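Local coordinates for protein ribosomal RNA small subunit methyltransferase D (Escherichia coli, PDB 2FPO) that methylates the N2 amino group of guanine 966 in 16S rRNA of the assembled 30S particle, using S-adenosyl-L-methionine as methyl donor, at residues Arg40-Glu43 / Thr44-Trp48; Met85-Ala88 / Val89-Leu93; Thr168-Ala171 / Asn172-Leu175; Pro130-Arg133 / Arg134-Glu138; Lys179-Gln183 / Val184-Leu188. All blocks are in the same frame, centred on the assembly; numbering follows the deposited sequence.

Contact 1 (Arg40-Glu43 / Thr44-Trp48); sequences RVRE and TLFNW
The carbonyl O of R40 is gripped twice by T44, one turn further along the same helix, and shows how a hydroxyl can double a helical bond. T44 N reaches R40 O at 2.9 Å and T44 OG1 reaches the same oxygen at 2.9 Å, the two donors arriving from opposite faces of the carbonyl plane. A chi1 of -59° sets OG1 beside its own backbone N and turns the methyl CG2 over one face of the W48 indole. OG1 is also hydrogen-bonded to K179 NZ of strand 173-181. Replacing T44 with a valine would probably leave the K179 ammonium without this hydroxyl partner and R40 O with the amide alone. On the buried flank R42 O lies in the plane of the F46 ring, 3.2 Å from CD2, while the R42 guanidinium reaches away to E71 and the carbonyl of R15. The solvent side is looser: E43 and N47 run side by side, but N47 has two modelled conformers, so their approach is uncertain. Helix 39-53 is packed through R42, L45 and F46 against helix 67-74, through V41 and L45 on Y157 of strand 154-161, and through W48 on strand 173-181.

Contact 2 (Met85-Ala88 / Val89-Leu93); sequences MDRA and VSQQL
From D86, in an extended conformation, the chain turns at R87 into helical angles, and D86 O takes the first helical bond from S90 N at 2.8 Å. The D86 side chain also bonds back to this first turn. Its CG stands opposite the backbone N (chi1 -170°), which swings OD1 back to accept from V89 N at 3.0 Å, the amide coming from above the carboxylate plane. The V89 side chain crosses that of D86 at about a right angle, with CG2 lying 3.6 Å from OD1. This is an Asp N-cap: an amide of the first turn, which has no helical carbonyl ahead of it, is satisfied by a side chain, and the carboxylate sits at the helix N-terminus, where its negative charge would probably be favoured by the helix dipole. The cap starts helix 87-99, the crossover of the beta-alpha-beta unit between strands 79-83 and 105-108 of the Rossmann-like methyltransferase fold, and E84 holds D86 N from the preceding loop. S90 OG adds a second donor to D86 O at 2.7 Å, but S90 has two modelled conformers, so this bond is less certain. Further out, R87 and Q91 lie alongside each other, pointing the same way, with guanidinium and amide planes 45° apart. Q91 NE2 comes within 3.8 Å of R87 CD, and a water joins the polar ends, accepting from R87 NE at 2.8 Å and donating to Q91 OE1 at 2.7 Å.

Contact 3 (Thr168-Ala171 / Asn172-Leu175); sequences TVPA and NWSL
The pyrrolidine of P170 lies flat along the indole of W173, the two side chains pointing the same way. P170 CD sits 3.6 Å from the centroid of the five-membered ring and only 3° off its normal, an almost ideal CH-pi contact over the face. CG of the proline continues along the same face toward the indole nitrogen, 3.7 Å from NE1. V169 meets the other part of the bicycle less squarely: its CG1 approaches CE3 of the six-membered ring at 3.9 Å, obliquely, while CB packs near the tryptophan CB. The backbone explains why the two rings can meet. P170 to W173 form a type I beta turn, closed by W173 N donating to P170 O at 3.0 Å from well above the carbonyl plane, and a W173 chi1 of -71° then brings the indole back over the proline. Inside the turn, N172 has CG wedged between its backbone N and carbonyl carbon (chi1 60°). That torsion brings the amide back so that N172 OD1 lies 3.4 Å from P170 CB. Its ND2 and the indole NE1 are both bound by the carboxylate of E145, one oxygen each, and ND2 also donates to the carbonyl of E192; these bonds fix the rotation of amide and indole alike. The turn leads into strand 173-181 at the rim of the sheet, with P170 and W173 packed on I141 of helix 137-146 and N172 paired through its backbone with E192, just beyond strand 184-191.

Contact 4 (Pro130-Arg133 / Arg134-Glu138); sequences PPFR and RGLLE
P130, P131 and F132 belong to the (D/N)PP(F/Y) signature, motif IV of amino-group methyltransferases, and all three pack against L136 just after it. In relatives this loop, at the end of the fourth strand of the Rossmann-like sheet, helps to hold the target amino group beside the cofactor, and a similar role is probable here. L136 CD1 lies over one face of the F132 ring, 3.8 Å from its centroid, in a CH-pi contact. The same methyl touches P130 CB at 3.8 Å and P131 CD at 3.9 Å, so one leucine tip gathers both prolines and the ring. F132 takes a chi1 of 56°, with CG between its backbone N and carbonyl carbon; the ring edge then faces R134 O, which lies in the ring plane 3.5 Å from CD1. Between these residues G135 takes backbone angles at which a beta carbon would be jammed against the preceding carbonyl O. R133 O receives two amides as helix 137-146 begins: L137 N at 2.8 Å in the carbonyl plane and L136 N at 3.1 Å from above it. R133 has two modelled conformers, so its side-chain packing is less certain: in one, R134 CB lies over the centre of a guanidinium face, and R133 NH2 comes 3.4 Å from R134 NE, two like charges with their planes nearly perpendicular. F62 lies against both prolines, and L137 continues inward to strand 154-161. On that inner side, the L137 side chain runs aslant to the P130 ring, with L137 CD1 3.9 Å from P130 CD.

Contact 5 (Lys179-Gln183 / Val184-Leu188); sequences KVAGQ and VAYRL
One face of the Y186 ring is covered by V184 CG1, 3.6 Å above the plane and toward the rim, while backbone oxygens of the facing strand line its edge. K179 O is 3.3 Å from CD2 and A181 O lies farther along, near CE2, both close to the ring plane. A chi1 of -55° lays the ring along its own strand toward V184, where CE2 also meets A181 CB at 4.1 Å. This is a beta hairpin with a two-residue loop, G182-Q183, between strands 173-181 and 184-191, the antiparallel pair that ends the sheet of this methyltransferase fold. K179 and Y186 form a hydrogen-bonded pair, with Y186 N to K179 O at 2.7 Å and K179 N to Y186 O at 2.8 Å. A181 and V184 form the next such pair and close a type II' turn, in which G182 takes the positive phi that favours glycine. An alanine in place of Y186 would probably keep the backbone ladder but strip the cover from V184 CG1 and A181 CB and open a gap beside V41 of helix 39-53 and Y157 of strand 154-161. On the reverse face the R187 guanidinium, held by a salt bridge to E178, has A185 CB over one face, toward its rim. V180 stands opposite A185 in a non-hydrogen-bonded pair, its CG2 4.1 Å from A185 CB, and V180 CA makes a C-H...O contact with V184 O at 3.4 Å.

Overall arrangement
All five are local contacts, and their chemistry follows their place in the fold. Contacts 1 and 3 are partly buried, contacts 2, 4 and 5 lie at the surface. Contact 1 doubles a bond within a helix, whereas contact 2 caps one and contact 4 leads into one through a proline-rich loop. Contacts 3 and 5 share strand 173-181 and meet where L175 packs on R187; one is a proline-on-indole CH-pi contact at a turn, the other a backbone ladder. Contact 1 covers contact 5, with W48 and V41 against Y186. Contact 4 touches contact 3 through E138 and T168, while contact 2, about 31 Å from contact 3 between centres, lies across the chain's centre from it.

Contact 1 (Arg40-Glu43 / Thr44-Trp48)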
# COMPACT_ATOMS: atom_id res chain seq x y z
N ARG A 40 -0.49 12.95 -8.58
CA ARG A 40 0.16 13.81 -7.61
C ARG A 40 0.35 13.15 -6.25
O ARG A 40 1.39 13.31 -5.62
CB ARG A 40 -0.56 15.15 -7.48
CG ARG A 40 -0.01 16.17 -8.43
CD ARG A 40 -0.50 17.57 -8.10
NE ARG A 40 -0.22 18.50 -9.18
CZ ARG A 40 -0.76 18.43 -10.39
NH1 ARG A 40 -0.45 19.33 -11.31
NH2 ARG A 40 -1.62 17.45 -10.69
N VAL A 41 -0.67 12.40 -5.84
CA VAL A 41 -0.58 11.52 -4.66
C VAL A 41 0.60 10.55 -4.79
O VAL A 41 1.50 10.55 -3.94
CB VAL A 41 -1.91 10.74 -4.47
CG1 VAL A 41 -1.76 9.60 -3.44
CG2 VAL A 41 -3.04 11.72 -4.11
N ARG A 42 0.60 9.75 -5.84
CA ARG A 42 1.65 8.75 -6.03
C ARG A 42 3.02 9.40 -6.12
O ARG A 42 4.00 8.90 -5.57
CB ARG A 42 1.36 7.87 -7.26
CG ARG A 42 0.53 6.65 -6.95
CD ARG A 42 0.36 5.76 -8.18
NE ARG A 42 -0.51 6.39 -9.17
CZ ARG A 42 -0.53 6.08 -10.45
NH1 ARG A 42 0.27 5.13 -10.93
NH2 ARG A 42 -1.35 6.72 -11.27
N GLU A 43 3.07 10.54 -6.82
CA GLU A 43 4.28 11.30 -6.96
C GLU A 43 4.85 11.70 -5.61
O GLU A 43 6.02 11.45 -5.33
CB GLU A 43 3.99 12.52 -7.83
CG GLU A 43 5.19 13.25 -8.32
CD GLU A 43 4.80 14.42 -9.23
OE1 GLU A 43 5.39 14.56 -10.32
OE2 GLU A 43 3.87 15.18 -8.86
N THR A 44 4.01 12.28 -4.76
CA THR A 44 4.41 12.67 -3.41
C THR A 44 4.89 11.46 -2.58
O THR A 44 5.96 11.51 -1.96
CB THR A 44 3.23 13.40 -2.68
OG1 THR A 44 2.86 14.55 -3.43
CG2 THR A 44 3.61 13.83 -1.27
N LEU A 45 4.10 10.37 -2.57
CA LEU A 45 4.42 9.20 -1.77
C LEU A 45 5.75 8.56 -2.18
O LEU A 45 6.59 8.21 -1.33
CB LEU A 45 3.31 8.13 -1.92
CG LEU A 45 3.53 6.78 -1.26
CD1 LEU A 45 3.94 6.92 0.25
CD2 LEU A 45 2.27 5.88 -1.42
N PHE A 46 5.93 8.40 -3.48
CA PHE A 46 7.10 7.73 -3.99
C PHE A 46 8.33 8.60 -3.97
O PHE A 46 9.44 8.08 -3.91
CB PHE A 46 6.83 6.99 -5.31
CG PHE A 46 6.00 5.75 -5.10
CD1 PHE A 46 6.62 4.56 -4.64
CD2 PHE A 46 4.61 5.78 -5.27
CE1 PHE A 46 5.87 3.43 -4.40
CE2 PHE A 46 3.85 4.63 -5.03
CZ PHE A 46 4.47 3.46 -4.61
N ASN A 47 8.14 9.92 -3.94
CA ASN A 47 9.25 10.81 -3.61
C ASN A 47 9.66 10.59 -2.14
O ASN A 47 10.86 10.48 -1.86
CB ASN A 47 8.92 12.27 -3.93
CG ASN A 47 8.74 12.53 -5.45
OD1 ASN A 47 8.95 11.64 -6.28
ND2 ASN A 47 8.34 13.75 -5.80
N TRP A 48 8.69 10.49 -1.22
CA TRP A 48 9.03 10.18 0.20
C TRP A 48 9.76 8.83 0.36
O TRP A 48 10.60 8.67 1.24
CB TRP A 48 7.79 10.11 1.11
CG TRP A 48 7.00 11.39 1.32
CD1 TRP A 48 7.44 12.68 1.17
CD2 TRP A 48 5.63 11.47 1.74
NE1 TRP A 48 6.41 13.57 1.47
CE2 TRP A 48 5.30 12.85 1.83
CE3 TRP A 48 4.67 10.52 2.08
CZ2 TRP A 48 4.03 13.29 2.24
CZ3 TRP A 48 3.41 10.95 2.46
CH2 TRP A 48 3.10 12.34 2.54

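Contact 2 (Met85-Ala88 / Val89-Leu93)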
# COMPACT_ATOMS: atom_id res chain seq x y z
N MSE A 85 -10.01 -7.55 -1.71
CA MSE A 85 -11.27 -8.23 -1.39
C MSE A 85 -12.12 -8.55 -2.63
O MSE A 85 -12.79 -9.58 -2.68
CB MSE A 85 -12.08 -7.39 -0.38
CG MSE A 85 -13.27 -8.12 0.31
SE MSE A 85 -15.02 -7.76 -0.52
CE MSE A 85 -15.75 -6.60 0.78
N ASP A 86 -12.12 -7.64 -3.61
CA ASP A 86 -12.96 -7.79 -4.80
C ASP A 86 -12.37 -8.83 -5.79
O ASP A 86 -11.26 -8.65 -6.30
CB ASP A 86 -13.17 -6.44 -5.49
CG ASP A 86 -14.22 -6.49 -6.58
OD1 ASP A 86 -14.06 -7.24 -7.58
OD2 ASP A 86 -15.25 -5.81 -6.43
N ARG A 87 -13.12 -9.91 -6.03
CA ARG A 87 -12.63 -11.00 -6.89
C ARG A 87 -12.33 -10.51 -8.32
O ARG A 87 -11.29 -10.86 -8.89
CB ARG A 87 -13.59 -12.21 -6.90
CG ARG A 87 -13.05 -13.45 -7.69
CD ARG A 87 -14.15 -14.39 -8.19
NE ARG A 87 -15.06 -13.65 -9.06
CZ ARG A 87 -16.37 -13.53 -8.86
NH1 ARG A 87 -17.10 -12.81 -9.69
NH2 ARG A 87 -16.94 -14.15 -7.84
N ALA A 88 -13.24 -9.74 -8.92
CA ALA A 88 -13.03 -9.19 -10.26
C ALA A 88 -11.76 -8.29 -10.34
O ALA A 88 -10.98 -8.36 -11.29
CB ALA A 88 -14.26 -8.45 -10.71
N VAL A 89 -11.58 -7.45 -9.32
CA VAL A 89 -10.46 -6.54 -9.25
C VAL A 89 -9.14 -7.31 -9.01
O VAL A 89 -8.15 -7.02 -9.68
CB VAL A 89 -10.72 -5.45 -8.13
CG1 VAL A 89 -9.48 -4.61 -7.90
CG2 VAL A 89 -11.92 -4.55 -8.54
N SER A 90 -9.15 -8.29 -8.09
CA SER A 90 -7.98 -9.17 -7.83
C SER A 90 -7.55 -9.87 -9.13
O SER A 90 -6.37 -9.97 -9.42
CB SER A 90 -8.26 -10.27 -6.79
OG SER A 90 -8.91 -9.80 -5.63
N GLN A 91 -8.52 -10.36 -9.90
CA GLN A 91 -8.25 -11.03 -11.20
C GLN A 91 -7.56 -10.12 -12.24
O GLN A 91 -6.64 -10.57 -12.95
CB GLN A 91 -9.55 -11.63 -11.79
CG GLN A 91 -10.10 -12.88 -11.05
CD GLN A 91 -11.43 -13.42 -11.63
OE1 GLN A 91 -12.09 -12.78 -12.47
NE2 GLN A 91 -11.83 -14.61 -11.16
N GLN A 92 -8.00 -8.86 -12.34
CA GLN A 92 -7.43 -7.91 -13.31
C GLN A 92 -6.02 -7.53 -12.89
O GLN A 92 -5.11 -7.41 -13.72
CB GLN A 92 -8.29 -6.66 -13.44
CG GLN A 92 -7.77 -5.63 -14.50
CD GLN A 92 -7.72 -6.19 -15.91
OE1 GLN A 92 -8.74 -6.63 -16.43
NE2 GLN A 92 -6.54 -6.18 -16.53
N LEU A 93 -5.83 -7.36 -11.59
CA LEU A 93 -4.53 -7.14 -11.04
C LEU A 93 -3.53 -8.24 -11.48
O LEU A 93 -2.44 -7.93 -11.93
CB LEU A 93 -4.63 -7.09 -9.51
CG LEU A 93 -3.46 -6.50 -8.75
CD1 LEU A 93 -2.76 -5.32 -9.50
CD2 LEU A 93 -3.98 -6.08 -7.40
O HOH W 1 -14.53 -12.19 -11.39

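Contact 3 (Thr168-Ala171 / Asn172-Leu175)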
# COMPACT_ATOMS: atom_id res chain seq x y z
N THR A 168 -5.49 6.73 15.69
CA THR A 168 -4.83 6.07 16.79
C THR A 168 -3.79 5.10 16.20
O THR A 168 -4.12 4.23 15.36
CB THR A 168 -5.86 5.37 17.74
OG1 THR A 168 -6.82 6.35 18.17
CG2 THR A 168 -5.19 4.80 19.00
N VAL A 169 -2.54 5.30 16.59
CA VAL A 169 -1.45 4.43 16.17
C VAL A 169 -0.78 3.90 17.43
O VAL A 169 -0.86 4.54 18.48
CB VAL A 169 -0.45 5.18 15.21
CG1 VAL A 169 -1.17 5.56 13.91
CG2 VAL A 169 0.17 6.46 15.90
N PRO A 170 -0.12 2.73 17.34
CA PRO A 170 0.62 2.24 18.52
C PRO A 170 1.72 3.22 18.93
O PRO A 170 2.13 4.06 18.12
CB PRO A 170 1.24 0.92 18.03
CG PRO A 170 0.35 0.51 16.87
CD PRO A 170 -0.01 1.79 16.20
N ALA A 171 2.16 3.11 20.17
CA ALA A 171 3.11 4.04 20.76
C ALA A 171 4.47 4.05 20.05
O ALA A 171 5.15 5.07 20.03
CB ALA A 171 3.26 3.75 22.26
N ASN A 172 4.86 2.92 19.48
CA ASN A 172 6.12 2.84 18.72
C ASN A 172 6.03 3.29 17.26
O ASN A 172 6.99 3.15 16.50
CB ASN A 172 6.71 1.42 18.80
CG ASN A 172 5.79 0.35 18.24
OD1 ASN A 172 4.56 0.48 18.28
ND2 ASN A 172 6.38 -0.71 17.71
N TRP A 173 4.87 3.84 16.86
CA TRP A 173 4.73 4.48 15.54
C TRP A 173 4.82 5.99 15.68
O TRP A 173 4.13 6.60 16.51
CB TRP A 173 3.36 4.19 14.93
CG TRP A 173 3.11 2.80 14.46
CD1 TRP A 173 3.54 1.63 15.02
CD2 TRP A 173 2.29 2.43 13.34
NE1 TRP A 173 3.06 0.55 14.30
CE2 TRP A 173 2.28 1.02 13.27
CE3 TRP A 173 1.54 3.16 12.39
CZ2 TRP A 173 1.57 0.32 12.29
CZ3 TRP A 173 0.85 2.45 11.39
CH2 TRP A 173 0.87 1.05 11.37
N SER A 174 5.64 6.62 14.85
CA SER A 174 5.67 8.07 14.84
C SER A 174 5.33 8.60 13.45
O SER A 174 5.70 7.99 12.43
CB SER A 174 7.04 8.59 15.30
OG SER A 174 8.03 8.16 14.38
N LEU A 175 4.61 9.72 13.42
CA LEU A 175 4.32 10.42 12.17
C LEU A 175 5.63 10.85 11.50
O LEU A 175 6.43 11.56 12.09
CB LEU A 175 3.38 11.60 12.39
CG LEU A 175 2.80 12.30 11.15
CD1 LEU A 175 2.04 11.31 10.21
CD2 LEU A 175 1.88 13.40 11.58

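Contact 4 (Pro130-Arg133 / Arg134-Glu138)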
# COMPACT_ATOMS: atom_id res chain seq x y z
N PRO A 130 -7.73 2.24 2.96
CA PRO A 130 -8.98 1.48 2.84
C PRO A 130 -10.11 2.17 2.06
O PRO A 130 -10.13 3.42 1.99
CB PRO A 130 -9.36 1.20 4.31
CG PRO A 130 -8.73 2.34 5.07
CD PRO A 130 -7.46 2.67 4.34
N PRO A 131 -11.05 1.38 1.49
CA PRO A 131 -12.16 1.93 0.71
C PRO A 131 -13.05 2.81 1.59
O PRO A 131 -13.67 3.76 1.11
CB PRO A 131 -12.91 0.66 0.20
CG PRO A 131 -12.58 -0.38 1.20
CD PRO A 131 -11.13 -0.10 1.54
N PHE A 132 -13.12 2.49 2.88
CA PHE A 132 -13.74 3.39 3.84
C PHE A 132 -12.92 3.30 5.14
O PHE A 132 -12.23 2.31 5.35
CB PHE A 132 -15.25 3.08 4.02
CG PHE A 132 -15.51 1.66 4.43
CD1 PHE A 132 -15.47 1.29 5.78
CD2 PHE A 132 -15.75 0.67 3.47
CE1 PHE A 132 -15.67 -0.03 6.16
CE2 PHE A 132 -15.98 -0.65 3.84
CZ PHE A 132 -15.93 -1.01 5.20
N ARG A 133 -13.02 4.31 6.00
CA ARG A 133 -12.12 4.49 7.15
C ARG A 133 -12.59 3.73 8.40
O ARG A 133 -11.86 2.88 8.96
CB ARG A 133 -12.06 6.00 7.48
CG ARG A 133 -11.10 6.43 8.60
CD ARG A 133 -11.75 6.60 10.00
NE ARG A 133 -12.99 7.37 10.00
CZ ARG A 133 -13.70 7.65 11.09
NH1 ARG A 133 -13.29 7.24 12.28
NH2 ARG A 133 -14.83 8.35 10.98
N ARG A 134 -13.79 4.09 8.85
CA ARG A 134 -14.30 3.61 10.12
C ARG A 134 -14.74 2.16 10.04
O ARG A 134 -15.66 1.80 9.28
CB ARG A 134 -15.43 4.52 10.64
CG ARG A 134 -15.79 4.22 12.09
CD ARG A 134 -16.27 5.45 12.88
NE ARG A 134 -17.28 6.26 12.20
CZ ARG A 134 -18.44 5.79 11.75
NH1 ARG A 134 -18.75 4.50 11.89
NH2 ARG A 134 -19.29 6.63 11.15
N GLY A 135 -14.08 1.34 10.86
CA GLY A 135 -14.24 -0.11 10.80
C GLY A 135 -13.05 -0.84 10.22
O GLY A 135 -12.90 -2.04 10.42
N LEU A 136 -12.19 -0.13 9.47
CA LEU A 136 -11.02 -0.73 8.82
C LEU A 136 -9.70 -0.07 9.23
O LEU A 136 -8.73 -0.76 9.47
CB LEU A 136 -11.13 -0.68 7.28
CG LEU A 136 -12.30 -1.39 6.57
CD1 LEU A 136 -12.22 -1.12 5.10
CD2 LEU A 136 -12.35 -2.92 6.83
N LEU A 137 -9.64 1.25 9.28
CA LEU A 137 -8.33 1.90 9.36
C LEU A 137 -7.54 1.53 10.63
O LEU A 137 -6.44 0.99 10.53
CB LEU A 137 -8.45 3.42 9.25
CG LEU A 137 -7.11 4.18 9.14
CD1 LEU A 137 -6.34 3.81 7.86
CD2 LEU A 137 -7.32 5.67 9.16
N GLU A 138 -8.10 1.84 11.80
CA GLU A 138 -7.40 1.54 13.04
C GLU A 138 -7.20 0.06 13.30
O GLU A 138 -6.19 -0.30 13.89
CB GLU A 138 -8.09 2.19 14.24
CG GLU A 138 -7.45 3.51 14.64
CD GLU A 138 -8.21 4.70 14.14
OE1 GLU A 138 -8.46 4.76 12.90
OE2 GLU A 138 -8.56 5.57 14.97

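Contact 5 (Lys179-Gln183 / Val184-Leu188)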
# COMPACT_ATOMS: atom_id res chain seq x y z
N LYS A 179 1.08 15.15 4.18
CA LYS A 179 0.62 16.15 3.23
C LYS A 179 -0.90 16.21 3.31
O LYS A 179 -1.57 15.18 3.28
CB LYS A 179 1.02 15.79 1.81
CG LYS A 179 0.59 16.83 0.77
CD LYS A 179 0.96 16.41 -0.64
CE LYS A 179 0.86 17.62 -1.59
NZ LYS A 179 1.41 17.34 -2.97
N VAL A 180 -1.42 17.42 3.42
CA VAL A 180 -2.86 17.62 3.33
C VAL A 180 -3.19 18.30 2.01
O VAL A 180 -2.63 19.34 1.68
CB VAL A 180 -3.42 18.39 4.56
CG1 VAL A 180 -4.91 18.62 4.42
CG2 VAL A 180 -3.13 17.60 5.83
N ALA A 181 -4.06 17.66 1.23
CA ALA A 181 -4.54 18.23 -0.03
C ALA A 181 -6.02 17.93 -0.18
O ALA A 181 -6.44 16.77 -0.19
CB ALA A 181 -3.75 17.68 -1.22
N GLY A 182 -6.79 19.00 -0.29
CA GLY A 182 -8.24 18.90 -0.34
C GLY A 182 -8.81 18.47 1.00
O GLY A 182 -8.48 19.02 2.06
N GLN A 183 -9.66 17.47 0.93
CA GLN A 183 -10.31 16.92 2.11
C GLN A 183 -9.47 15.80 2.74
O GLN A 183 -9.93 15.16 3.67
CB GLN A 183 -11.69 16.38 1.70
CG GLN A 183 -11.63 15.45 0.46
CD GLN A 183 -12.91 14.66 0.20
OE1 GLN A 183 -12.88 13.43 0.08
NE2 GLN A 183 -14.04 15.36 0.08
N VAL A 184 -8.25 15.55 2.22
CA VAL A 184 -7.52 14.29 2.53
C VAL A 184 -6.13 14.49 3.15
O VAL A 184 -5.34 15.31 2.70
CB VAL A 184 -7.40 13.35 1.29
CG1 VAL A 184 -6.91 11.96 1.70
CG2 VAL A 184 -8.73 13.23 0.57
N ALA A 185 -5.84 13.71 4.19
CA ALA A 185 -4.53 13.71 4.81
C ALA A 185 -3.77 12.46 4.38
O ALA A 185 -4.23 11.34 4.55
CB ALA A 185 -4.63 13.80 6.32
N TYR A 186 -2.60 12.69 3.79
CA TYR A 186 -1.73 11.61 3.31
C TYR A 186 -0.56 11.54 4.27
O TYR A 186 0.16 12.51 4.44
CB TYR A 186 -1.25 11.92 1.90
CG TYR A 186 -2.38 12.18 0.93
CD1 TYR A 186 -2.98 11.13 0.23
CD2 TYR A 186 -2.85 13.48 0.71
CE1 TYR A 186 -4.01 11.36 -0.64
CE2 TYR A 186 -3.89 13.72 -0.17
CZ TYR A 186 -4.45 12.65 -0.85
OH TYR A 186 -5.49 12.86 -1.71
N ARG A 187 -0.39 10.40 4.94
CA ARG A 187 0.61 10.30 6.01
C ARG A 187 1.52 9.07 5.84
O ARG A 187 1.12 8.05 5.29
CB ARG A 187 -0.07 10.25 7.37
CG ARG A 187 -0.88 11.49 7.69
CD ARG A 187 -1.61 11.35 9.03
NE ARG A 187 -2.29 12.60 9.36
CZ ARG A 187 -3.61 12.75 9.39
NH1 ARG A 187 -4.40 11.73 9.12
NH2 ARG A 187 -4.13 13.92 9.71
N LEU A 188 2.74 9.18 6.35
CA LEU A 188 3.68 8.09 6.41
C LEU A 188 4.19 7.99 7.84
O LEU A 188 4.68 8.98 8.39
CB LEU A 188 4.82 8.31 5.41
CG LEU A 188 5.75 7.14 5.10
CD1 LEU A 188 5.02 5.97 4.43
CD2 LEU A 188 6.88 7.65 4.22